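Local atomic coordinates of unknown conserved protein BH2331 (Bacillus halodurans, PDB entry 1VL5), a protein that probably acts as an S-adenosylmethionine-dependent methyltransferase, although its substrate is not known. Residues D147-F152 with Q226-V231; E157-Y162 with T207-E212. All blocks are in the same frame, centred on the assembly; numbering follows the deposited sequence.

Contact 1. Residues D147-F152 with Q226-V231; sequences DAFDVF and QKFKIV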
ATOM      1  N   ASP A 147       6.657 -11.835 -16.285  1.00 25.98           N
ATOM      2  CA  ASP A 147       7.011 -10.466 -16.669  1.00 28.06           C
ATOM      3  C   ASP A 147       6.005  -9.780 -17.555  1.00 28.56           C
ATOM      4  O   ASP A 147       5.791  -8.558 -17.415  1.00 28.88           O
ATOM      5  CB  ASP A 147       8.406 -10.374 -17.327  1.00 27.81           C
ATOM      6  CG  ASP A 147       9.521 -10.707 -16.372  1.00 32.58           C
ATOM      7  OD1 ASP A 147       9.612 -10.089 -15.267  1.00 35.92           O
ATOM      8  OD2 ASP A 147      10.253 -11.641 -16.678  1.00 31.39           O
ATOM      9  N   ALA A 148       5.418 -10.537 -18.487  1.00 30.00           N
ATOM     10  CA  ALA A 148       4.425  -9.986 -19.396  1.00 32.04           C
ATOM     11  C   ALA A 148       3.207  -9.516 -18.629  1.00 31.09           C
ATOM     12  O   ALA A 148       2.681  -8.428 -18.922  1.00 31.11           O
ATOM     13  CB  ALA A 148       4.006 -10.998 -20.435  1.00 31.91           C
ATOM     14  N   PHE A 149       2.784 -10.312 -17.644  1.00 28.45           N
ATOM     15  CA  PHE A 149       1.642  -9.954 -16.799  1.00 27.58           C
ATOM     16  C   PHE A 149       1.929  -8.850 -15.811  1.00 30.55           C
ATOM     17  O   PHE A 149       1.051  -8.026 -15.463  1.00 30.60           O
ATOM     18  CB  PHE A 149       1.066 -11.211 -16.109  1.00 26.54           C
ATOM     19  CG  PHE A 149       0.541 -12.261 -17.078  1.00 26.87           C
ATOM     20  CD1 PHE A 149      -0.028 -11.892 -18.291  1.00 32.24           C
ATOM     21  CD2 PHE A 149       0.498 -13.606 -16.713  1.00 27.94           C
ATOM     22  CE1 PHE A 149      -0.496 -12.838 -19.182  1.00 32.04           C
ATOM     23  CE2 PHE A 149       0.004 -14.576 -17.589  1.00 31.72           C
ATOM     24  CZ  PHE A 149      -0.537 -14.176 -18.817  1.00 31.17           C
ATOM     25  N   ASP A 150       3.159  -8.850 -15.309  1.00 32.22           N
ATOM     26  CA  ASP A 150       3.689  -7.762 -14.513  1.00 30.71           C
ATOM     27  C   ASP A 150       3.613  -6.425 -15.257  1.00 27.21           C
ATOM     28  O   ASP A 150       3.038  -5.445 -14.790  1.00 29.85           O
ATOM     29  CB  ASP A 150       5.158  -8.103 -14.167  1.00 31.67           C
ATOM     30  CG  ASP A 150       5.898  -6.999 -13.399  1.00 34.43           C
ATOM     31  OD1 ASP A 150       5.381  -5.905 -13.191  1.00 30.52           O
ATOM     32  OD2 ASP A 150       7.043  -7.228 -13.035  1.00 30.67           O
ATOM     33  N   VAL A 151       4.230  -6.387 -16.423  1.00 29.24           N
ATOM     34  CA  VAL A 151       4.300  -5.186 -17.209  1.00 30.48           C
ATOM     35  C   VAL A 151       2.883  -4.680 -17.592  1.00 28.26           C
ATOM     36  O   VAL A 151       2.588  -3.458 -17.532  1.00 28.62           O
ATOM     37  CB  VAL A 151       5.229  -5.392 -18.409  1.00 30.25           C
ATOM     38  CG1 VAL A 151       5.289  -4.155 -19.317  1.00 41.95           C
ATOM     39  CG2 VAL A 151       6.672  -5.671 -17.910  1.00 32.54           C
ATOM     40  N   PHE A 152       2.006  -5.611 -17.921  1.00 27.69           N
ATOM     41  CA  PHE A 152       0.669  -5.299 -18.354  1.00 25.86           C
ATOM     42  C   PHE A 152      -0.151  -4.723 -17.221  1.00 29.11           C
ATOM     43  O   PHE A 152      -0.836  -3.714 -17.404  1.00 31.65           O
ATOM     44  CB  PHE A 152       0.019  -6.592 -18.908  1.00 27.55           C
ATOM     45  CG  PHE A 152      -1.440  -6.454 -19.228  1.00 30.03           C
ATOM     46  CD1 PHE A 152      -1.868  -5.865 -20.406  1.00 31.98           C
ATOM     47  CD2 PHE A 152      -2.386  -6.902 -18.357  1.00 30.22           C
ATOM     48  CE1 PHE A 152      -3.201  -5.745 -20.672  1.00 33.34           C
ATOM     49  CE2 PHE A 152      -3.696  -6.756 -18.628  1.00 35.84           C
ATOM     50  CZ  PHE A 152      -4.110  -6.189 -19.783  1.00 30.49           C
ATOM     51  N   GLN A 226      -7.473 -14.814 -18.932  1.00 29.60           N
ATOM     52  CA  GLN A 226      -7.474 -15.909 -17.975  1.00 30.26           C
ATOM     53  C   GLN A 226      -6.715 -15.493 -16.720  1.00 29.96           C
ATOM     54  O   GLN A 226      -7.201 -15.746 -15.616  1.00 31.83           O
ATOM     55  CB  GLN A 226      -6.859 -17.177 -18.531  1.00 29.38           C
ATOM     56  CG  GLN A 226      -7.651 -17.800 -19.652  1.00 37.26           C
ATOM     57  CD  GLN A 226      -6.904 -18.934 -20.376  1.00 39.53           C
ATOM     58  OE1 GLN A 226      -5.721 -18.820 -20.748  1.00 44.30           O
ATOM     59  NE2 GLN A 226      -7.624 -20.033 -20.602  1.00 47.85           N
ATOM     60  N   LYS A 227      -5.545 -14.866 -16.888  1.00 26.61           N
ATOM     61  CA  LYS A 227      -4.736 -14.432 -15.745  1.00 30.61           C
ATOM     62  C   LYS A 227      -5.514 -13.487 -14.834  1.00 30.97           C
ATOM     63  O   LYS A 227      -5.529 -13.678 -13.621  1.00 30.75           O
ATOM     64  CB  LYS A 227      -3.429 -13.745 -16.173  1.00 28.31           C
ATOM     65  CG  LYS A 227      -2.638 -13.185 -14.995  1.00 29.53           C
ATOM     66  CD  LYS A 227      -2.214 -14.272 -14.022  1.00 27.52           C
ATOM     67  CE  LYS A 227      -1.399 -13.747 -12.831  1.00 30.80           C
ATOM     68  NZ  LYS A 227      -0.879 -14.885 -11.908  1.00 27.15           N
ATOM     69  N   PHE A 228      -6.136 -12.469 -15.439  1.00 29.28           N
ATOM     70  CA  PHE A 228      -6.774 -11.386 -14.670  1.00 28.01           C
ATOM     71  C   PHE A 228      -8.290 -11.507 -14.575  1.00 28.72           C
ATOM     72  O   PHE A 228      -8.978 -10.565 -14.191  1.00 27.89           O
ATOM     73  CB  PHE A 228      -6.355 -10.062 -15.272  1.00 26.97           C
ATOM     74  CG  PHE A 228      -4.876  -9.810 -15.169  1.00 25.73           C
ATOM     75  CD1 PHE A 228      -4.313  -9.466 -13.948  1.00 26.99           C
ATOM     76  CD2 PHE A 228      -4.032  -9.968 -16.278  1.00 30.81           C
ATOM     77  CE1 PHE A 228      -2.962  -9.239 -13.834  1.00 27.94           C
ATOM     78  CE2 PHE A 228      -2.667  -9.749 -16.149  1.00 30.43           C
ATOM     79  CZ  PHE A 228      -2.150  -9.362 -14.925  1.00 32.32           C
ATOM     80  N   LYS A 229      -8.806 -12.675 -14.941  1.00 30.19           N
ATOM     81  CA  LYS A 229     -10.254 -12.976 -14.885  1.00 29.14           C
ATOM     82  C   LYS A 229     -11.087 -11.838 -15.450  1.00 28.23           C
ATOM     83  O   LYS A 229     -12.028 -11.349 -14.802  1.00 31.76           O
ATOM     84  CB  LYS A 229     -10.651 -13.263 -13.455  1.00 30.24           C
ATOM     85  CG  LYS A 229      -9.830 -14.366 -12.779  1.00 30.56           C
ATOM     86  CD  LYS A 229      -9.811 -15.712 -13.535  1.00 45.38           C
ATOM     87  N   ILE A 230     -10.666 -11.363 -16.608  1.00 25.90           N
ATOM     88  CA  ILE A 230     -11.279 -10.197 -17.254  1.00 27.73           C
ATOM     89  C   ILE A 230     -12.708 -10.567 -17.684  1.00 29.17           C
ATOM     90  O   ILE A 230     -12.910 -11.605 -18.325  1.00 27.77           O
ATOM     91  CB  ILE A 230     -10.408  -9.726 -18.434  1.00 30.07           C
ATOM     92  CG1 ILE A 230      -9.045  -9.252 -17.921  1.00 33.15           C
ATOM     93  CG2 ILE A 230     -11.053  -8.606 -19.202  1.00 31.66           C
ATOM     94  CD1 ILE A 230      -8.012  -9.017 -18.999  1.00 30.80           C
ATOM     95  N   VAL A 231     -13.681  -9.737 -17.298  1.00 28.21           N
ATOM     96  CA  VAL A 231     -15.069  -9.834 -17.793  1.00 26.50           C
ATOM     97  C   VAL A 231     -15.318  -8.658 -18.721  1.00 28.48           C
ATOM     98  O   VAL A 231     -15.071  -7.531 -18.324  1.00 28.31           O
ATOM     99  CB  VAL A 231     -16.113  -9.810 -16.638  1.00 25.19           C
ATOM    100  CG1 VAL A 231     -17.546  -9.876 -17.151  1.00 25.96           C
ATOM    101  CG2 VAL A 231     -15.838 -10.934 -15.644  1.00 28.99           C
TER
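The far end of the Phe228 ring lies across both Phe149 and Phe152, one helical turn apart on helix 147-160, and the three make an aromatic cluster. The two meet it from directions about a right angle apart. CE2 of Phe228 packs on CD2 of Phe152 at 3.6 Å, with the ring planes inclined at 40°. The same end is turned toward the face of Phe149 in an offset edge-to-face pair, planes at 82°. The carbonyl O of Phe149 sits at the rim of the Phe228 ring, near its plane, 3.5 Å from CZ. Phe149 and Phe152 can both reach one ring because their first torsions differ: CG of Phe152 lies anti to the backbone N (chi1 172°), that of Phe149 anti to the carbonyl carbon. In the fold, this joins the start of the helix that follows strand 134-142, a strand of the Rossmann-like methyltransferase sheet, to the end of helix 222-227, where Phe228 leaves helical geometry. Tyr224 of that helix adds edge-to-face contacts to both Phe149 and Phe152. The start of Lys227 is packed just as closely: its CB makes a CH-pi contact over the Phe149 face, 3.9 Å from the centroid. Its CG, 3.6 Å from CD2 of Phe149, also lies over the centre of the Phe228 ring, in the corner between the two. Only beyond CD does the packing loosen, as the chain leads NZ away at the exposed margin.

Contact 2. Residues E157-Y162 with T207-E212; sequences EKERDY and TEKKQE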
ATOM      1  N   GLU A 157      -2.469   0.013 -14.465  1.00 28.30           N
ATOM      2  CA  GLU A 157      -2.546   0.814 -13.246  1.00 30.66           C
ATOM      3  C   GLU A 157      -2.173   2.282 -13.486  1.00 27.47           C
ATOM      4  O   GLU A 157      -2.814   3.222 -12.941  1.00 29.69           O
ATOM      5  CB  GLU A 157      -1.587   0.237 -12.213  1.00 33.08           C
ATOM      6  CG  GLU A 157      -2.025  -1.041 -11.624  1.00 33.69           C
ATOM      7  CD  GLU A 157      -3.317  -0.890 -10.867  1.00 37.25           C
ATOM      8  OE1 GLU A 157      -3.424  -0.017  -9.985  1.00 41.88           O
ATOM      9  OE2 GLU A 157      -4.237  -1.659 -11.172  1.00 46.19           O
ATOM     10  N   LYS A 158      -1.128   2.469 -14.282  1.00 26.44           N
ATOM     11  CA  LYS A 158      -0.654   3.805 -14.580  1.00 27.37           C
ATOM     12  C   LYS A 158      -1.532   4.615 -15.540  1.00 29.22           C
ATOM     13  O   LYS A 158      -1.626   5.831 -15.423  1.00 30.85           O
ATOM     14  CB  LYS A 158       0.763   3.815 -15.061  1.00 28.86           C
ATOM     15  CG  LYS A 158       1.448   5.175 -14.779  1.00 34.96           C
ATOM     16  CD  LYS A 158       2.966   5.003 -14.899  1.00 48.65           C
ATOM     17  CE  LYS A 158       3.697   6.332 -14.972  1.00 49.65           C
ATOM     18  NZ  LYS A 158       2.848   7.455 -14.497  1.00 59.99           N
ATOM     19  N   GLU A 159      -2.160   3.949 -16.489  1.00 27.31           N
ATOM     20  CA  GLU A 159      -3.152   4.639 -17.315  1.00 30.44           C
ATOM     21  C   GLU A 159      -4.270   5.187 -16.484  1.00 29.76           C
ATOM     22  O   GLU A 159      -4.741   6.255 -16.727  1.00 34.22           O
ATOM     23  CB  GLU A 159      -3.711   3.704 -18.365  1.00 29.33           C
ATOM     24  CG  GLU A 159      -2.747   3.424 -19.453  1.00 31.10           C
ATOM     25  CD  GLU A 159      -2.235   4.664 -20.164  1.00 37.34           C
ATOM     26  OE1 GLU A 159      -3.007   5.423 -20.784  1.00 32.78           O
ATOM     27  OE2 GLU A 159      -1.017   4.857 -20.085  1.00 35.06           O
ATOM     28  N   ARG A 160      -4.679   4.442 -15.486  1.00 29.09           N
ATOM     29  CA  ARG A 160      -5.750   4.835 -14.613  1.00 29.96           C
ATOM     30  C   ARG A 160      -5.345   5.879 -13.535  1.00 31.07           C
ATOM     31  O   ARG A 160      -6.155   6.739 -13.175  1.00 32.22           O
ATOM     32  CB  ARG A 160      -6.322   3.564 -14.018  1.00 29.60           C
ATOM     33  CG  ARG A 160      -7.462   3.795 -13.033  1.00 31.13           C
ATOM     34  CD  ARG A 160      -6.970   3.506 -11.693  1.00 31.17           C
ATOM     35  NE  ARG A 160      -7.959   3.750 -10.688  1.00 32.26           N
ATOM     36  CZ  ARG A 160      -7.689   3.625  -9.410  1.00 34.74           C
ATOM     37  NH1 ARG A 160      -6.459   3.268  -9.002  1.00 33.63           N
ATOM     38  NH2 ARG A 160      -8.634   3.851  -8.538  1.00 30.34           N
ATOM     39  N   ASP A 161      -4.093   5.808 -13.060  1.00 31.17           N
ATOM     40  CA  ASP A 161      -3.548   6.711 -12.047  1.00 31.22           C
ATOM     41  C   ASP A 161      -2.154   7.134 -12.453  1.00 31.15           C
ATOM     42  O   ASP A 161      -1.192   6.424 -12.237  1.00 28.92           O
ATOM     43  CB  ASP A 161      -3.534   6.032 -10.686  1.00 33.16           C
ATOM     44  CG  ASP A 161      -2.968   6.927  -9.569  1.00 29.44           C
ATOM     45  OD1 ASP A 161      -2.668   8.091  -9.808  1.00 27.26           O
ATOM     46  OD2 ASP A 161      -2.797   6.411  -8.457  1.00 41.51           O
ATOM     47  N   TYR A 162      -2.064   8.308 -13.067  1.00 31.43           N
ATOM     48  CA  TYR A 162      -0.817   8.858 -13.581  1.00 30.71           C
ATOM     49  C   TYR A 162       0.265   8.911 -12.520  1.00 27.80           C
ATOM     50  O   TYR A 162       1.438   8.836 -12.844  1.00 29.18           O
ATOM     51  N   THR A 207     -14.289   9.968 -19.674  1.00 30.19           N
ATOM     52  CA  THR A 207     -15.012   8.930 -20.413  1.00 32.73           C
ATOM     53  C   THR A 207     -14.169   8.426 -21.628  1.00 32.11           C
ATOM     54  O   THR A 207     -14.154   7.240 -21.945  1.00 30.19           O
ATOM     55  CB  THR A 207     -16.468   9.374 -20.824  1.00 33.28           C
ATOM     56  OG1 THR A 207     -16.503   9.799 -22.175  1.00 36.16           O
ATOM     57  CG2 THR A 207     -17.017  10.500 -19.934  1.00 31.05           C
ATOM     58  N   GLU A 208     -13.449   9.337 -22.283  1.00 34.71           N
ATOM     59  CA  GLU A 208     -12.596   8.967 -23.414  1.00 35.34           C
ATOM     60  C   GLU A 208     -11.441   8.074 -23.011  1.00 31.14           C
ATOM     61  O   GLU A 208     -11.130   7.099 -23.711  1.00 29.85           O
ATOM     62  CB  GLU A 208     -12.028  10.210 -24.120  1.00 37.58           C
ATOM     63  CG  GLU A 208     -12.863  10.681 -25.288  1.00 42.37           C
ATOM     64  CD  GLU A 208     -12.355  11.999 -25.865  1.00 45.48           C
ATOM     65  OE1 GLU A 208     -12.163  12.953 -25.069  1.00 58.79           O
ATOM     66  OE2 GLU A 208     -12.159  12.072 -27.105  1.00 56.01           O
ATOM     67  N   LYS A 209     -10.776   8.431 -21.922  1.00 28.23           N
ATOM     68  CA  LYS A 209      -9.667   7.650 -21.431  1.00 30.91           C
ATOM     69  C   LYS A 209     -10.154   6.260 -20.963  1.00 31.37           C
ATOM     70  O   LYS A 209      -9.461   5.247 -21.135  1.00 31.27           O
ATOM     71  CB  LYS A 209      -8.960   8.422 -20.327  1.00 34.36           C
ATOM     72  CG  LYS A 209      -7.754   7.704 -19.691  1.00 44.46           C
ATOM     73  CD  LYS A 209      -6.666   7.467 -20.737  1.00 52.34           C
ATOM     74  CE  LYS A 209      -5.333   7.147 -20.155  1.00 44.50           C
ATOM     75  NZ  LYS A 209      -4.733   8.216 -19.331  1.00 41.23           N
ATOM     76  N   LYS A 210     -11.364   6.206 -20.397  1.00 29.14           N
ATOM     77  CA  LYS A 210     -11.909   4.928 -19.949  1.00 28.40           C
ATOM     78  C   LYS A 210     -12.175   4.048 -21.160  1.00 28.60           C
ATOM     79  O   LYS A 210     -11.953   2.844 -21.110  1.00 30.21           O
ATOM     80  CB  LYS A 210     -13.183   5.086 -19.078  1.00 25.07           C
ATOM     81  CG  LYS A 210     -12.946   5.841 -17.744  1.00 28.31           C
ATOM     82  CD  LYS A 210     -14.236   5.910 -16.818  1.00 25.79           C
ATOM     83  CE  LYS A 210     -15.317   6.683 -17.441  1.00 28.46           C
ATOM     84  NZ  LYS A 210     -16.467   6.887 -16.497  1.00 31.03           N
ATOM     85  N   GLN A 211     -12.634   4.644 -22.252  1.00 28.37           N
ATOM     86  CA  GLN A 211     -12.890   3.869 -23.459  1.00 28.35           C
ATOM     87  C   GLN A 211     -11.569   3.335 -24.034  1.00 29.41           C
ATOM     88  O   GLN A 211     -11.474   2.208 -24.543  1.00 29.05           O
ATOM     89  CB  GLN A 211     -13.546   4.762 -24.524  1.00 30.78           C
ATOM     90  CG  GLN A 211     -13.953   4.005 -25.786  1.00 28.16           C
ATOM     91  CD  GLN A 211     -15.052   3.014 -25.456  1.00 37.83           C
ATOM     92  OE1 GLN A 211     -16.136   3.413 -25.020  1.00 36.69           O
ATOM     93  NE2 GLN A 211     -14.787   1.729 -25.650  1.00 43.28           N
ATOM     94  N   GLU A 212     -10.551   4.187 -23.990  1.00 29.78           N
ATOM     95  CA  GLU A 212      -9.262   3.843 -24.567  1.00 30.25           C
ATOM     96  C   GLU A 212      -8.672   2.674 -23.764  1.00 29.02           C
ATOM     97  O   GLU A 212      -8.191   1.703 -24.316  1.00 29.18           O
ATOM     98  CB  GLU A 212      -8.326   5.050 -24.493  1.00 31.31           C
ATOM     99  CG  GLU A 212      -6.960   4.735 -25.055  1.00 36.01           C
ATOM    100  CD  GLU A 212      -5.958   5.829 -24.776  1.00 34.64           C
ATOM    101  OE1 GLU A 212      -5.752   6.126 -23.584  1.00 29.93           O
ATOM    102  OE2 GLU A 212      -5.399   6.391 -25.735  1.00 32.82           O
TER
HETATM  103  O   HOH W   1      -5.354   4.250 -21.865  1.00 31.26           O
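OE1 of Glu159 is the atom on which this contact turns: a bridging water donates to it at 2.8 Å, and the ammonium of Lys209 forms a long salt bridge with it, NZ to OE1 3.6 Å. The setting is a polar bridge between two helices at the protein surface, linking the last turn of helix 147-160 to the first two turns of helix 207-218; both belong to the largely helical region between strand 134-142 of the methyltransferase sheet and the closing hairpin 231-250. The backbones stay well apart here, with the CA atoms of Glu159 and Lys209 8.3 Å from each other, and long side chains span the gap.

Lys209 leaves its helix with CG anti to the backbone N (chi1 179°), then bends at chi2 and again at chi4. The second bend brings NZ beside the carbonyl O of Glu159, to which it gives a weak hydrogen bond of 3.3 Å. One lysine thus reaches both the main chain and the carboxylate of the same residue, crossing the glutamate side chain at about a right angle. A bend at chi2 (-57°) folds the Glu159 carboxylate round toward the lysine. There OE1 meets CE of Lys209, at 3.0 Å, more closely than the ammonium nitrogen, which fits the length of the salt bridge.

Near the end of its helix, Arg160 turns the other way, in a cation-pi contact with Trp199 of helix 196-202, its NH2 hydrogen-bonded to the carbonyl O of that residue. Glu212, one turn after Lys209, brings a second carboxylate alongside, its OE1 4.0 Å from OE1 of Glu159. The two would probably repel, an effect the lysine and the water may offset: the same water donates its other hydrogen to OE1 of Glu212, at 2.6 Å.

Overall arrangement
Contact 1 and contact 2 use the two ends of one helix, 147-160, with their centres about 17 Å apart and their nearest atoms about 5 Å apart without touching. Along the chain the order is 147-152, 157-162, 207-212, 226-231, so the partners of contact 2 both fall between those of contact 1. The start of helix 147-160 meets the end of helix 222-227 and the residue after it, through aromatic rings; its end meets helix 207-218, which precedes 222-227 in the chain, through charged groups. Both contacts lie in the helical part set off from the core of the presumed methyltransferase fold, beside the long antiparallel strands 183-195 and 236-250.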